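Local coordinates for Blr3880 protein (Bradyrhizobium japonicum, PDB 2OOD), which probably catalyses the zinc-dependent hydrolytic deamination of guanine to xanthine and ammonia, the first step of guanine breakdown, at residues M38-D42 / G43-A47; L389-D392 / D393-N397. All coordinates share one frame; numbering follows the deposited sequence.

Contact 1: M38-D42 / G43-A47; sequences MVVTD and GVIKA
Met38, present as selenomethionine, crosses Ile45 at about a right angle, its SE 3.4 Å from Ile45 CD1. Its first two torsions are extended and the third bends (chi3 94°), bringing CE as well as SE against that methyl, while Met38 CG lies by Ile45 CG2. Val40 points to the same face of the sheet, its CG2 4.4 Å from Ile45 CD1; these flexible and branched apolar chains suit a buried surface that Phe398 and Ala404 also line. On the other face, Val39 CB and Ala47 CB lie 4.1 Å apart, the small alanine fitting the branched valine. The backbone forms a two-residue beta hairpin in which Asp42 and Gly43 both have positive phi, as in a type I' turn; glycine and aspartate tolerate this, and Asp42 OD1 accepts a hydrogen bond from Thr4 N. Thr41 N donates to Val44 O at 2.9 Å. Lys46 and Ala47 both face Val39 in a classic beta bulge, Lys46 N reaching Val39 O at 2.6 Å. Lys46 then crosses Thr41 nearly perpendicularly, CG 3.6 Å from Thr41 OG1, which hydrogen-bonds Thr5 OG1. Its NZ makes a weak hydrogen bond to a water that donates to Thr41 O.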
loop_
_atom_site.group_PDB
_atom_site.type_symbol
_atom_site.label_atom_id
_atom_site.label_comp_id
_atom_site.label_asym_id
_atom_site.label_seq_id
_atom_site.Cartn_x
_atom_site.Cartn_y
_atom_site.Cartn_z
HETATM N N MSE A 38 -0.739 1.344 33.973
HETATM C CA MSE A 38 -1.063 2.744 33.786
HETATM C C MSE A 38 -2.320 3.025 34.603
HETATM O O MSE A 38 -3.344 2.365 34.430
HETATM C CB MSE A 38 -1.307 3.022 32.301
HETATM C CG MSE A 38 -1.615 4.468 31.962
HETATM SE SE MSE A 38 -1.775 4.710 29.999
HETATM C CE MSE A 38 -3.729 4.521 29.782
ATOM N N VAL A 39 -2.225 3.996 35.505
ATOM C CA VAL A 39 -3.337 4.365 36.365
ATOM C C VAL A 39 -3.991 5.633 35.833
ATOM O O VAL A 39 -3.412 6.720 35.910
ATOM C CB VAL A 39 -2.846 4.604 37.815
ATOM C CG1 VAL A 39 -3.980 5.096 38.677
ATOM C CG2 VAL A 39 -2.269 3.318 38.383
ATOM N N VAL A 40 -5.198 5.492 35.293
ATOM C CA VAL A 40 -5.922 6.629 34.728
ATOM C C VAL A 40 -7.113 7.011 35.606
ATOM O O VAL A 40 -7.935 6.161 35.944
ATOM C CB VAL A 40 -6.457 6.290 33.320
ATOM C CG1 VAL A 40 -6.848 7.557 32.593
ATOM C CG2 VAL A 40 -5.426 5.520 32.549
ATOM N N THR A 41 -7.209 8.287 35.968
ATOM C CA THR A 41 -8.317 8.766 36.790
ATOM C C THR A 41 -9.131 9.788 36.009
ATOM O O THR A 41 -8.646 10.886 35.711
ATOM C CB THR A 41 -7.820 9.433 38.094
ATOM O OG1 THR A 41 -7.248 8.436 38.953
ATOM C CG2 THR A 41 -8.975 10.115 38.816
ATOM N N ASP A 42 -10.370 9.425 35.689
ATOM C CA ASP A 42 -11.250 10.300 34.923
ATOM C C ASP A 42 -10.630 10.588 33.558
ATOM O O ASP A 42 -10.689 11.714 33.063
ATOM C CB ASP A 42 -11.504 11.610 35.685
ATOM C CG ASP A 42 -12.477 11.430 36.850
ATOM O OD1 ASP A 42 -12.764 10.260 37.200
ATOM O OD2 ASP A 42 -12.947 12.449 37.413
ATOM N N GLY A 43 -10.022 9.559 32.968
ATOM C CA GLY A 43 -9.414 9.690 31.655
ATOM C C GLY A 43 -8.077 10.408 31.585
ATOM O O GLY A 43 -7.666 10.840 30.507
ATOM N N VAL A 44 -7.393 10.541 32.714
ATOM C CA VAL A 44 -6.100 11.212 32.728
ATOM C C VAL A 44 -5.046 10.334 33.382
ATOM O O VAL A 44 -5.263 9.821 34.481
ATOM C CB VAL A 44 -6.188 12.544 33.481
ATOM C CG1 VAL A 44 -4.801 13.123 33.683
ATOM C CG2 VAL A 44 -7.050 13.511 32.696
ATOM N N ILE A 45 -3.911 10.146 32.707
ATOM C CA ILE A 45 -2.839 9.311 33.256
ATOM C C ILE A 45 -2.414 9.902 34.591
ATOM O O ILE A 45 -2.201 11.113 34.700
ATOM C CB ILE A 45 -1.577 9.283 32.358
ATOM C CG1 ILE A 45 -1.953 9.278 30.872
ATOM C CG2 ILE A 45 -0.761 8.040 32.681
ATOM C CD1 ILE A 45 -2.504 7.980 30.394
ATOM N N LYS A 46 -2.300 9.061 35.609
ATOM C CA LYS A 46 -1.884 9.540 36.922
ATOM C C LYS A 46 -0.568 8.907 37.328
ATOM O O LYS A 46 0.189 9.476 38.110
ATOM C CB LYS A 46 -2.954 9.236 37.968
ATOM C CG LYS A 46 -4.228 10.040 37.779
ATOM C CD LYS A 46 -3.965 11.546 37.830
ATOM C CE LYS A 46 -5.266 12.326 37.636
ATOM N NZ LYS A 46 -5.062 13.805 37.690
ATOM N N ALA A 47 -0.294 7.728 36.784
ATOM C CA ALA A 47 0.932 7.027 37.091
ATOM C C ALA A 47 1.199 5.970 36.031
ATOM O O ALA A 47 0.304 5.221 35.635
ATOM C CB ALA A 47 0.831 6.381 38.465
HETATM O O HOH W 1 -7.940 13.654 36.788
#

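Contact 2: L389-D392 / D393-N397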
loop_
_atom_site.group_PDB
_atom_site.type_symbol
_atom_site.label_atom_id
_atom_site.label_comp_id
_atom_site.label_asym_id
_atom_site.label_seq_id
_atom_site.Cartn_x
_atom_site.Cartn_y
_atom_site.Cartn_z
ATOM N N LEU A 389 1.442 19.078 15.900
ATOM C CA LEU A 389 0.126 19.706 15.986
ATOM C C LEU A 389 0.027 20.582 17.236
ATOM O O LEU A 389 -1.024 21.156 17.528
ATOM C CB LEU A 389 -0.975 18.639 16.008
ATOM C CG LEU A 389 -1.318 17.984 14.668
ATOM C CD1 LEU A 389 -2.319 16.859 14.877
ATOM C CD2 LEU A 389 -1.883 19.037 13.729
ATOM N N TYR A 390 1.128 20.685 17.970
ATOM C CA TYR A 390 1.165 21.493 19.178
ATOM C C TYR A 390 0.129 21.079 20.204
ATOM O O TYR A 390 -0.553 21.927 20.770
ATOM C CB TYR A 390 0.978 22.967 18.831
ATOM C CG TYR A 390 2.221 23.602 18.261
ATOM C CD1 TYR A 390 3.243 24.041 19.090
ATOM C CD2 TYR A 390 2.385 23.749 16.890
ATOM C CE1 TYR A 390 4.400 24.618 18.569
ATOM C CE2 TYR A 390 3.542 24.322 16.356
ATOM C CZ TYR A 390 4.546 24.758 17.199
ATOM O OH TYR A 390 5.693 25.337 16.667
ATOM N N ILE A 391 0.004 19.776 20.428
ATOM C CA ILE A 391 -0.925 19.245 21.415
ATOM C C ILE A 391 -0.168 18.196 22.217
ATOM O O ILE A 391 -0.760 17.298 22.812
ATOM C CB ILE A 391 -2.166 18.587 20.764
ATOM C CG1 ILE A 391 -1.742 17.521 19.760
ATOM C CG2 ILE A 391 -3.023 19.634 20.095
ATOM C CD1 ILE A 391 -2.909 16.765 19.158
ATOM N N ASP A 392 1.155 18.322 22.222
ATOM C CA ASP A 392 2.001 17.376 22.930
ATOM C C ASP A 392 1.929 17.559 24.441
ATOM O O ASP A 392 2.482 16.759 25.198
ATOM C CB ASP A 392 3.450 17.479 22.439
ATOM C CG ASP A 392 3.994 18.887 22.510
ATOM O OD1 ASP A 392 3.379 19.798 21.921
ATOM O OD2 ASP A 392 5.045 19.078 23.152
ATOM N N ASP A 393 1.249 18.607 24.885
ATOM C CA ASP A 393 1.096 18.819 26.316
ATOM C C ASP A 393 -0.047 17.919 26.785
ATOM O O ASP A 393 -0.059 17.465 27.927
ATOM C CB ASP A 393 0.794 20.290 26.623
ATOM C CG ASP A 393 -0.436 20.801 25.894
ATOM O OD1 ASP A 393 -0.615 20.448 24.706
ATOM O OD2 ASP A 393 -1.216 21.572 26.503
ATOM N N LYS A 394 -0.986 17.636 25.883
ATOM C CA LYS A 394 -2.126 16.777 26.190
ATOM C C LYS A 394 -1.968 15.323 25.709
ATOM O O LYS A 394 -2.442 14.399 26.370
ATOM C CB LYS A 394 -3.411 17.356 25.584
ATOM C CG LYS A 394 -3.799 18.744 26.082
ATOM C CD LYS A 394 -4.003 18.764 27.599
ATOM C CE LYS A 394 -4.606 20.096 28.098
ATOM N NZ LYS A 394 -6.066 20.255 27.773
ATOM N N LEU A 395 -1.304 15.112 24.575
ATOM C CA LEU A 395 -1.146 13.760 24.030
ATOM C C LEU A 395 0.272 13.455 23.574
ATOM O O LEU A 395 1.164 14.295 23.692
ATOM C CB LEU A 395 -2.086 13.581 22.838
ATOM C CG LEU A 395 -3.584 13.722 23.109
ATOM C CD1 LEU A 395 -4.334 13.940 21.807
ATOM C CD2 LEU A 395 -4.072 12.483 23.838
ATOM N N GLY A 396 0.482 12.250 23.052
ATOM C CA GLY A 396 1.800 11.900 22.557
ATOM C C GLY A 396 2.433 10.668 23.156
ATOM O O GLY A 396 3.074 9.884 22.453
ATOM N N ASN A 397 2.282 10.507 24.464
ATOM C CA ASN A 397 2.831 9.353 25.156
ATOM C C ASN A 397 2.134 9.151 26.488
ATOM O O ASN A 397 1.237 9.901 26.851
ATOM C CB ASN A 397 4.348 9.492 25.349
ATOM C CG ASN A 397 4.748 10.752 26.114
ATOM O OD1 ASN A 397 3.906 11.535 26.549
ATOM N ND2 ASN A 397 6.053 10.946 26.280
#
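Ile391 and Leu395 meet through their outermost methyls, CD1 of Ile391 lying 4.1 Å from CD1 of Leu395, with the two side chains set obliquely to one another. Both are buried and both rest on Thr134 of strand 132-138, so branched aliphatic chains suit this inner side of the turn. The backbone closes around Ile391 O, which accepts two N-H groups. Leu395 N lies 2.9 Å from Ile391 O, almost in line with its C=O, whereas Lys394 N, 3.1 Å from Ile391 O, stands above the carbonyl plane and is less well directed. Together these bonds describe a single helix-like turn, set just after the Schellman motif in which Tyr390, with positive phi, ends helix 383-388. At a phi of 124° Gly396, having no CB to press on the carbonyl O of Leu395, takes the chain out of the turn.

The outer side is looser and polar. Asp393 lies on the solvent side, where its charged carboxylate suits an exposed place. Its CG sits between its own backbone N and carbonyl carbon (chi1 56°), which folds the carboxylate back over the preceding backbone and puts Asp393 OD1 3.4 Å from Ile391 C. The side chain of Asp392 leaves the backbone away from the following residues, although its CB still touches Asp393 N, and it packs on Ala386 and Glu387 of helix 383-388. The two carboxylates keep apart, Asp392 OD1 being 4.9 Å from Asp393 OD1. Lys394 touches the turn through CB, 3.8 Å from Ile391 O, and its end leads away.

Lys402 NZ hydrogen-bonds Leu395 O and, weakly, Asp392 O, so a positive charge probably neutralises the partial negative charge of the carbonyls that converge here.

How the contacts relate
Contact 1 comes first along the chain, near the N-terminus, and contact 2 follows more than 300 residues later, yet their centres lie 16 Å apart and their nearest atoms about 5 Å, without touching. The hairpin 38-47 forms one side of a four-stranded mixed sheet, strand 45-48 being an outermost member within the chain, whereas 389-397 is a loop between helix 383-388 and strand 406-409. The stretch beyond Asn397 links them: Gly401 and Ala404 hydrogen-bond through their backbones to Ile45 and Gly43 of contact 1, while the Lys402 side chain and Glu403 backbone do so to contact 2. The returning chain ties the N-terminal sheet to the amidohydrolase barrel, away from the zinc and guanine sites.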